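Local atomic coordinates of T9SS C-terminal target domain-containing protein (Bacteroides cellulosilyticus, PDB entry 5JVK), a protein that is assigned to glycoside hydrolase family 39 and probably hydrolyses O-glycosidic bonds as a carbohydrate-degrading enzyme of a gut bacterium. Residues E140-A145 against V150-M155; I171-A176 against A201-Y206. All blocks are in the same frame, centred on the assembly; numbering follows the deposited sequence.

Contact 1 of 2, residues E140-A145 against V150-M155; sequences EHVEPA and VMPEHM
The carbonyl oxygen of V142 receives the amide of V150, with V150 N 2.9 Å from V142 O. The bond is somewhat bent, 146° at the hydrogen. Running the other way, V142 CA lies 3.3 Å from V150 O in a CA-H...O contact, so two backbone contacts fix one residue against the other. V142 ends helix 139-142, and E143 is the first residue to leave helical backbone angles, so V142 O meets an amide from beyond the turn. In the (beta/alpha)8 barrel this bond bridges the neck of the connection that carries the chain from strand 132-138 to helix 153-164. Apolar side chains pack beside it. V150 has CG1 between its own backbone N and carbonyl carbon (chi1 65°), which turns this methyl back to the bend; there V150 CG1 lies 3.8 Å from P144 CG, the two side chains crossing at about a right angle. The rigid ring of P144 suits a turn and presents the apolar CG and CD to V150 CG1. Farther along, V142 CG2 meets P152 CD at 3.9 Å, also nearly perpendicular, while H141 lays its CB against P152 CG. P152 lies where the chain turns into helix 153-164, a place where a proline, with no amide hydrogen to give, is tolerated, and together with V142 it also packs on L137 of strand 132-138.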
ATOM      1  N   GLU A 140      -9.903 -11.226  21.272  1.00 46.79           N
ATOM      2  CA  GLU A 140     -11.207 -11.004  21.920  1.00 47.94           C
ATOM      3  C   GLU A 140     -12.396 -11.543  21.110  1.00 47.99           C
ATOM      4  O   GLU A 140     -13.250 -12.251  21.648  1.00 48.50           O
ATOM      5  CB  GLU A 140     -11.390  -9.501  22.179  1.00 48.81           C
ATOM      6  CG  GLU A 140     -12.597  -9.116  23.021  1.00 49.27           C
ATOM      7  CD  GLU A 140     -12.552  -7.663  23.466  1.00 49.91           C
ATOM      8  OE1 GLU A 140     -11.536  -7.252  24.072  1.00 49.53           O
ATOM      9  OE2 GLU A 140     -13.533  -6.930  23.215  1.00 50.27           O
ATOM     10  N   HIS A 141     -12.434 -11.214  19.821  1.00 47.95           N
ATOM     11  CA  HIS A 141     -13.521 -11.641  18.935  1.00 47.68           C
ATOM     12  C   HIS A 141     -13.464 -13.128  18.545  1.00 47.34           C
ATOM     13  O   HIS A 141     -14.513 -13.732  18.311  1.00 47.79           O
ATOM     14  CB  HIS A 141     -13.573 -10.763  17.674  1.00 48.07           C
ATOM     15  CG  HIS A 141     -13.882  -9.322  17.949  1.00 48.60           C
ATOM     16  ND1 HIS A 141     -13.434  -8.297  17.144  1.00 48.91           N
ATOM     17  CD2 HIS A 141     -14.588  -8.734  18.945  1.00 48.86           C
ATOM     18  CE1 HIS A 141     -13.858  -7.141  17.625  1.00 48.72           C
ATOM     19  NE2 HIS A 141     -14.559  -7.379  18.719  1.00 48.70           N
ATOM     20  N   VAL A 142     -12.266 -13.712  18.476  1.00 46.79           N
ATOM     21  CA  VAL A 142     -12.122 -15.149  18.157  1.00 47.15           C
ATOM     22  C   VAL A 142     -12.455 -16.058  19.348  1.00 48.04           C
ATOM     23  O   VAL A 142     -13.059 -17.115  19.155  1.00 48.43           O
ATOM     24  CB  VAL A 142     -10.730 -15.481  17.538  1.00 46.36           C
ATOM     25  CG1 VAL A 142     -10.287 -16.924  17.786  1.00 46.34           C
ATOM     26  CG2 VAL A 142     -10.773 -15.229  16.042  1.00 46.17           C
ATOM     27  N   GLU A 143     -12.061 -15.650  20.554  1.00 48.55           N
ATOM     28  CA  GLU A 143     -12.301 -16.419  21.780  1.00 48.85           C
ATOM     29  C   GLU A 143     -13.120 -15.565  22.767  1.00 49.16           C
ATOM     30  O   GLU A 143     -12.550 -14.956  23.676  1.00 49.09           O
ATOM     31  CB  GLU A 143     -10.951 -16.859  22.378  1.00 49.01           C
ATOM     32  CG  GLU A 143     -11.030 -17.771  23.597  1.00 49.18           C
ATOM     33  CD  GLU A 143      -9.672 -18.307  24.048  1.00 49.38           C
ATOM     34  OE1 GLU A 143      -8.625 -17.807  23.587  1.00 49.08           O
ATOM     35  OE2 GLU A 143      -9.645 -19.234  24.884  1.00 49.17           O
ATOM     36  N   PRO A 144     -14.462 -15.503  22.585  1.00 49.92           N
ATOM     37  CA  PRO A 144     -15.297 -14.687  23.484  1.00 50.54           C
ATOM     38  C   PRO A 144     -15.376 -15.227  24.919  1.00 51.29           C
ATOM     39  O   PRO A 144     -15.557 -14.446  25.856  1.00 51.81           O
ATOM     40  CB  PRO A 144     -16.689 -14.718  22.822  1.00 50.54           C
ATOM     41  CG  PRO A 144     -16.508 -15.365  21.492  1.00 50.49           C
ATOM     42  CD  PRO A 144     -15.291 -16.226  21.603  1.00 50.20           C
ATOM     43  N   ALA A 145     -15.269 -16.548  25.068  1.00 51.00           N
ATOM     44  CA  ALA A 145     -15.136 -17.199  26.371  1.00 51.36           C
ATOM     45  C   ALA A 145     -13.973 -18.187  26.336  1.00 50.61           C
ATOM     46  O   ALA A 145     -13.545 -18.617  25.262  1.00 49.98           O
ATOM     47  CB  ALA A 145     -16.427 -17.911  26.739  1.00 51.87           C
ATOM     48  N   VAL A 150     -14.759 -19.009  17.793  1.00 51.22           N
ATOM     49  CA  VAL A 150     -15.649 -18.608  16.703  1.00 51.26           C
ATOM     50  C   VAL A 150     -14.882 -17.729  15.707  1.00 51.27           C
ATOM     51  O   VAL A 150     -14.001 -16.967  16.103  1.00 51.20           O
ATOM     52  CB  VAL A 150     -16.907 -17.871  17.232  1.00 51.64           C
ATOM     53  CG1 VAL A 150     -16.547 -16.546  17.901  1.00 51.89           C
ATOM     54  CG2 VAL A 150     -17.926 -17.657  16.117  1.00 52.06           C
ATOM     55  N   MET A 151     -15.211 -17.857  14.421  1.00 50.64           N
ATOM     56  CA  MET A 151     -14.621 -17.033  13.366  1.00 49.99           C
ATOM     57  C   MET A 151     -15.585 -15.883  13.059  1.00 49.50           C
ATOM     58  O   MET A 151     -16.698 -16.137  12.597  1.00 49.44           O
ATOM     59  CB  MET A 151     -14.381 -17.883  12.111  1.00 50.57           C
ATOM     60  CG  MET A 151     -13.668 -17.172  10.966  1.00 50.91           C
ATOM     61  SD  MET A 151     -12.053 -16.484  11.393  1.00 51.27           S
ATOM     62  CE  MET A 151     -11.149 -17.956  11.858  1.00 50.91           C
ATOM     63  N   PRO A 152     -15.177 -14.616  13.320  1.00 49.27           N
ATOM     64  CA  PRO A 152     -16.087 -13.485  13.061  1.00 49.10           C
ATOM     65  C   PRO A 152     -16.502 -13.341  11.597  1.00 49.22           C
ATOM     66  O   PRO A 152     -15.787 -13.802  10.705  1.00 48.33           O
ATOM     67  CB  PRO A 152     -15.274 -12.262  13.506  1.00 49.11           C
ATOM     68  CG  PRO A 152     -14.264 -12.793  14.455  1.00 49.34           C
ATOM     69  CD  PRO A 152     -13.923 -14.162  13.954  1.00 49.38           C
ATOM     70  N   GLU A 153     -17.646 -12.701  11.368  1.00 49.94           N
ATOM     71  CA  GLU A 153     -18.213 -12.564  10.021  1.00 50.73           C
ATOM     72  C   GLU A 153     -17.321 -11.741   9.085  1.00 50.10           C
ATOM     73  O   GLU A 153     -17.189 -12.080   7.905  1.00 49.88           O
ATOM     74  CB  GLU A 153     -19.630 -11.963  10.087  1.00 51.73           C
ATOM     75  CG  GLU A 153     -20.349 -11.781   8.746  1.00 53.04           C
ATOM     76  CD  GLU A 153     -20.430 -13.050   7.906  1.00 54.60           C
ATOM     77  OE1 GLU A 153     -20.422 -12.938   6.660  1.00 55.72           O
ATOM     78  OE2 GLU A 153     -20.503 -14.162   8.478  1.00 55.81           O
ATOM     79  N   HIS A 154     -16.711 -10.678   9.610  1.00 49.07           N
ATOM     80  CA  HIS A 154     -15.828  -9.827   8.802  1.00 47.86           C
ATOM     81  C   HIS A 154     -14.616 -10.575   8.219  1.00 46.00           C
ATOM     82  O   HIS A 154     -14.153 -10.223   7.136  1.00 44.93           O
ATOM     83  CB  HIS A 154     -15.406  -8.550   9.558  1.00 48.61           C
ATOM     84  CG  HIS A 154     -14.526  -8.787  10.749  1.00 49.79           C
ATOM     85  ND1 HIS A 154     -13.149  -8.762  10.674  1.00 50.13           N
ATOM     86  CD2 HIS A 154     -14.827  -9.020  12.049  1.00 50.09           C
ATOM     87  CE1 HIS A 154     -12.640  -8.987  11.873  1.00 49.76           C
ATOM     88  NE2 HIS A 154     -13.637  -9.145  12.725  1.00 49.85           N
ATOM     89  N   MET A 155     -14.137 -11.613   8.908  1.00 44.74           N
ATOM     90  CA  MET A 155     -13.030 -12.436   8.392  1.00 44.70           C
ATOM     91  C   MET A 155     -13.381 -13.206   7.120  1.00 44.32           C
ATOM     92  O   MET A 155     -12.598 -13.212   6.169  1.00 44.71           O
ATOM     93  CB  MET A 155     -12.520 -13.418   9.452  1.00 45.18           C
ATOM     94  CG  MET A 155     -11.552 -12.801  10.446  1.00 45.71           C
ATOM     95  SD  MET A 155     -10.012 -12.225   9.701  1.00 45.98           S
ATOM     96  CE  MET A 155      -9.317 -13.769   9.123  1.00 46.19           C
TER

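Contact 2 of 2, residues I171-A176 against A201-Y206; sequences IVFGYA and ANALAY
The side chains of F173 and L204 run alongside each other in opposite senses, the leucine lying over one face of the phenyl ring. Its CB sits 4.1 Å from the centroid of the F173 ring, 14° off the normal, a CH-pi contact. L204 CD1 lies over the same ring nearer its root, 3.8 Å from F173 CG. Both side chains hold CG anti to the backbone N: in F173 (chi1 180°) this extends the ring from the strand to the helix, and in L204 it sets CG beside the carbonyl carbon, from where a chi2 of 55° brings CD1 to the base of the ring. At the far end F173 CZ meets A203 CB at 3.9 Å, obliquely; the small alanine lets the ring come close to the helix backbone, with F173 CZ 3.8 Å from L204 N. The F173 ring also meets that of W139, at the start of helix 139-142. Replacing F173 by an alanine would probably open a gap between strand and helix and leave L204 CB and CD1 without the phenyl face they lie on. L204 also packs on V240 and V244 of helix 229-247 and on W218 of strand 217-220, filling the apolar layer between the parallel strands and surrounding helices of a (beta/alpha)8, or TIM, barrel.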
ATOM      1  N   ILE A 171      -3.013 -11.428   7.874  1.00 27.66           N
ATOM      2  CA  ILE A 171      -3.854 -11.139   9.044  1.00 27.78           C
ATOM      3  C   ILE A 171      -2.995 -10.884  10.279  1.00 28.28           C
ATOM      4  O   ILE A 171      -2.184 -11.729  10.659  1.00 27.75           O
ATOM      5  CB  ILE A 171      -4.844 -12.296   9.335  1.00 27.68           C
ATOM      6  CG1 ILE A 171      -5.717 -12.597   8.104  1.00 27.49           C
ATOM      7  CG2 ILE A 171      -5.718 -11.991  10.552  1.00 27.60           C
ATOM      8  CD1 ILE A 171      -6.698 -11.506   7.714  1.00 27.43           C
ATOM      9  N   VAL A 172      -3.189  -9.717  10.899  1.00 29.02           N
ATOM     10  CA  VAL A 172      -2.505  -9.376  12.150  1.00 29.89           C
ATOM     11  C   VAL A 172      -3.408  -9.724  13.341  1.00 30.70           C
ATOM     12  O   VAL A 172      -4.477  -9.140  13.525  1.00 30.59           O
ATOM     13  CB  VAL A 172      -1.966  -7.910  12.181  1.00 30.15           C
ATOM     14  CG1 VAL A 172      -3.071  -6.858  12.136  1.00 30.28           C
ATOM     15  CG2 VAL A 172      -1.077  -7.690  13.401  1.00 30.02           C
ATOM     16  N   PHE A 173      -2.963 -10.705  14.124  1.00 32.19           N
ATOM     17  CA  PHE A 173      -3.724 -11.266  15.240  1.00 33.76           C
ATOM     18  C   PHE A 173      -3.223 -10.692  16.558  1.00 34.73           C
ATOM     19  O   PHE A 173      -2.025 -10.751  16.831  1.00 34.57           O
ATOM     20  CB  PHE A 173      -3.554 -12.793  15.262  1.00 33.99           C
ATOM     21  CG  PHE A 173      -4.297 -13.475  16.377  1.00 33.87           C
ATOM     22  CD1 PHE A 173      -5.616 -13.850  16.207  1.00 34.02           C
ATOM     23  CD2 PHE A 173      -3.675 -13.753  17.592  1.00 33.86           C
ATOM     24  CE1 PHE A 173      -6.319 -14.480  17.222  1.00 34.21           C
ATOM     25  CE2 PHE A 173      -4.368 -14.385  18.614  1.00 34.14           C
ATOM     26  CZ  PHE A 173      -5.695 -14.750  18.430  1.00 34.19           C
ATOM     27  N   GLY A 174      -4.125 -10.168  17.385  1.00 36.27           N
ATOM     28  CA  GLY A 174      -3.735  -9.743  18.727  1.00 37.83           C
ATOM     29  C   GLY A 174      -4.730  -8.889  19.482  1.00 39.13           C
ATOM     30  O   GLY A 174      -5.939  -9.054  19.334  1.00 39.08           O
ATOM     31  N   TYR A 175      -4.188  -7.962  20.273  1.00 41.45           N
ATOM     32  CA  TYR A 175      -4.895  -7.226  21.332  1.00 43.51           C
ATOM     33  C   TYR A 175      -5.415  -8.138  22.458  1.00 45.41           C
ATOM     34  O   TYR A 175      -5.797  -9.286  22.224  1.00 46.32           O
ATOM     35  CB  TYR A 175      -5.994  -6.315  20.765  1.00 43.86           C
ATOM     36  CG  TYR A 175      -5.485  -5.332  19.722  1.00 45.20           C
ATOM     37  CD1 TYR A 175      -4.416  -4.471  20.003  1.00 45.93           C
ATOM     38  CD2 TYR A 175      -6.069  -5.256  18.454  1.00 45.94           C
ATOM     39  CE1 TYR A 175      -3.945  -3.573  19.053  1.00 46.62           C
ATOM     40  CE2 TYR A 175      -5.605  -4.359  17.499  1.00 46.27           C
ATOM     41  CZ  TYR A 175      -4.545  -3.519  17.801  1.00 46.69           C
ATOM     42  OH  TYR A 175      -4.084  -2.631  16.855  1.00 46.50           O
ATOM     43  N   ALA A 176      -5.408  -7.609  23.681  1.00 46.83           N
ATOM     44  CA  ALA A 176      -5.624  -8.415  24.888  1.00 47.81           C
ATOM     45  C   ALA A 176      -7.064  -8.908  25.034  1.00 48.64           C
ATOM     46  O   ALA A 176      -8.012  -8.149  24.826  1.00 48.55           O
ATOM     47  CB  ALA A 176      -5.211  -7.629  26.126  1.00 48.20           C
ATOM     48  N   ALA A 201      -2.071 -18.819  21.908  1.00 43.99           N
ATOM     49  CA  ALA A 201      -1.565 -19.804  20.944  1.00 43.46           C
ATOM     50  C   ALA A 201      -2.660 -20.687  20.354  1.00 43.42           C
ATOM     51  O   ALA A 201      -2.701 -20.893  19.139  1.00 43.70           O
ATOM     52  CB  ALA A 201      -0.493 -20.666  21.590  1.00 43.30           C
ATOM     53  N   ASN A 202      -3.538 -21.202  21.211  1.00 43.11           N
ATOM     54  CA  ASN A 202      -4.649 -22.048  20.766  1.00 43.15           C
ATOM     55  C   ASN A 202      -5.749 -21.260  20.046  1.00 42.96           C
ATOM     56  O   ASN A 202      -6.450 -21.822  19.202  1.00 42.86           O
ATOM     57  CB  ASN A 202      -5.247 -22.833  21.942  1.00 43.07           C
ATOM     58  CG  ASN A 202      -4.272 -23.843  22.532  1.00 43.16           C
ATOM     59  OD1 ASN A 202      -3.508 -24.486  21.810  1.00 42.66           O
ATOM     60  ND2 ASN A 202      -4.307 -24.001  23.851  1.00 43.98           N
ATOM     61  N   ALA A 203      -5.899 -19.977  20.378  1.00 43.02           N
ATOM     62  CA  ALA A 203      -6.859 -19.099  19.691  1.00 43.34           C
ATOM     63  C   ALA A 203      -6.441 -18.811  18.250  1.00 43.57           C
ATOM     64  O   ALA A 203      -7.269 -18.864  17.338  1.00 43.80           O
ATOM     65  CB  ALA A 203      -7.033 -17.795  20.453  1.00 43.41           C
ATOM     66  N   LEU A 204      -5.160 -18.496  18.055  1.00 43.39           N
ATOM     67  CA  LEU A 204      -4.602 -18.291  16.715  1.00 43.33           C
ATOM     68  C   LEU A 204      -4.578 -19.598  15.925  1.00 42.85           C
ATOM     69  O   LEU A 204      -4.916 -19.610  14.740  1.00 43.88           O
ATOM     70  CB  LEU A 204      -3.186 -17.698  16.789  1.00 43.56           C
ATOM     71  CG  LEU A 204      -2.427 -17.475  15.471  1.00 43.10           C
ATOM     72  CD1 LEU A 204      -3.230 -16.616  14.505  1.00 43.16           C
ATOM     73  CD2 LEU A 204      -1.070 -16.846  15.743  1.00 43.25           C
ATOM     74  N   ALA A 205      -4.172 -20.683  16.586  1.00 41.78           N
ATOM     75  CA  ALA A 205      -4.138 -22.016  15.971  1.00 41.27           C
ATOM     76  C   ALA A 205      -5.505 -22.452  15.440  1.00 41.14           C
ATOM     77  O   ALA A 205      -5.581 -23.102  14.397  1.00 40.74           O
ATOM     78  CB  ALA A 205      -3.603 -23.041  16.956  1.00 41.18           C
ATOM     79  N   TYR A 206      -6.572 -22.091  16.157  1.00 41.53           N
ATOM     80  CA  TYR A 206      -7.946 -22.293  15.675  1.00 42.13           C
ATOM     81  C   TYR A 206      -8.202 -21.523  14.381  1.00 42.46           C
ATOM     82  O   TYR A 206      -8.738 -22.081  13.418  1.00 43.08           O
ATOM     83  CB  TYR A 206      -8.982 -21.879  16.731  1.00 42.32           C
ATOM     84  CG  TYR A 206     -10.371 -21.674  16.162  1.00 42.96           C
ATOM     85  CD1 TYR A 206     -10.859 -20.391  15.903  1.00 43.36           C
ATOM     86  CD2 TYR A 206     -11.181 -22.764  15.845  1.00 43.28           C
ATOM     87  CE1 TYR A 206     -12.126 -20.200  15.367  1.00 43.82           C
ATOM     88  CE2 TYR A 206     -12.449 -22.584  15.308  1.00 43.51           C
ATOM     89  CZ  TYR A 206     -12.918 -21.302  15.073  1.00 43.90           C
ATOM     90  OH  TYR A 206     -14.172 -21.117  14.541  1.00 43.88           O
TER

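From the N terminus, the chain leaves barrel strand 132-138, makes the short helix 139-142, and turns back on itself in contact 1, which closes a small loop before helix 153-164. That helix leads into strand 168-174, where contact 2 opens; it closes a longer excursion when helix 194-211 returns to pack on the strand. The two loops are in series, neither nested nor crossed. Their centres are 10 Å apart, and they touch: E143 OE1 lies 3.5 Å from A203 CB, and V142 CG1 lies 3.6 Å from A203 O. Helix 194-211 thus packs on both strand 168-174 and the turn of contact 1, tying strand 168-174 and the turn after strand 132-138 to the same helix.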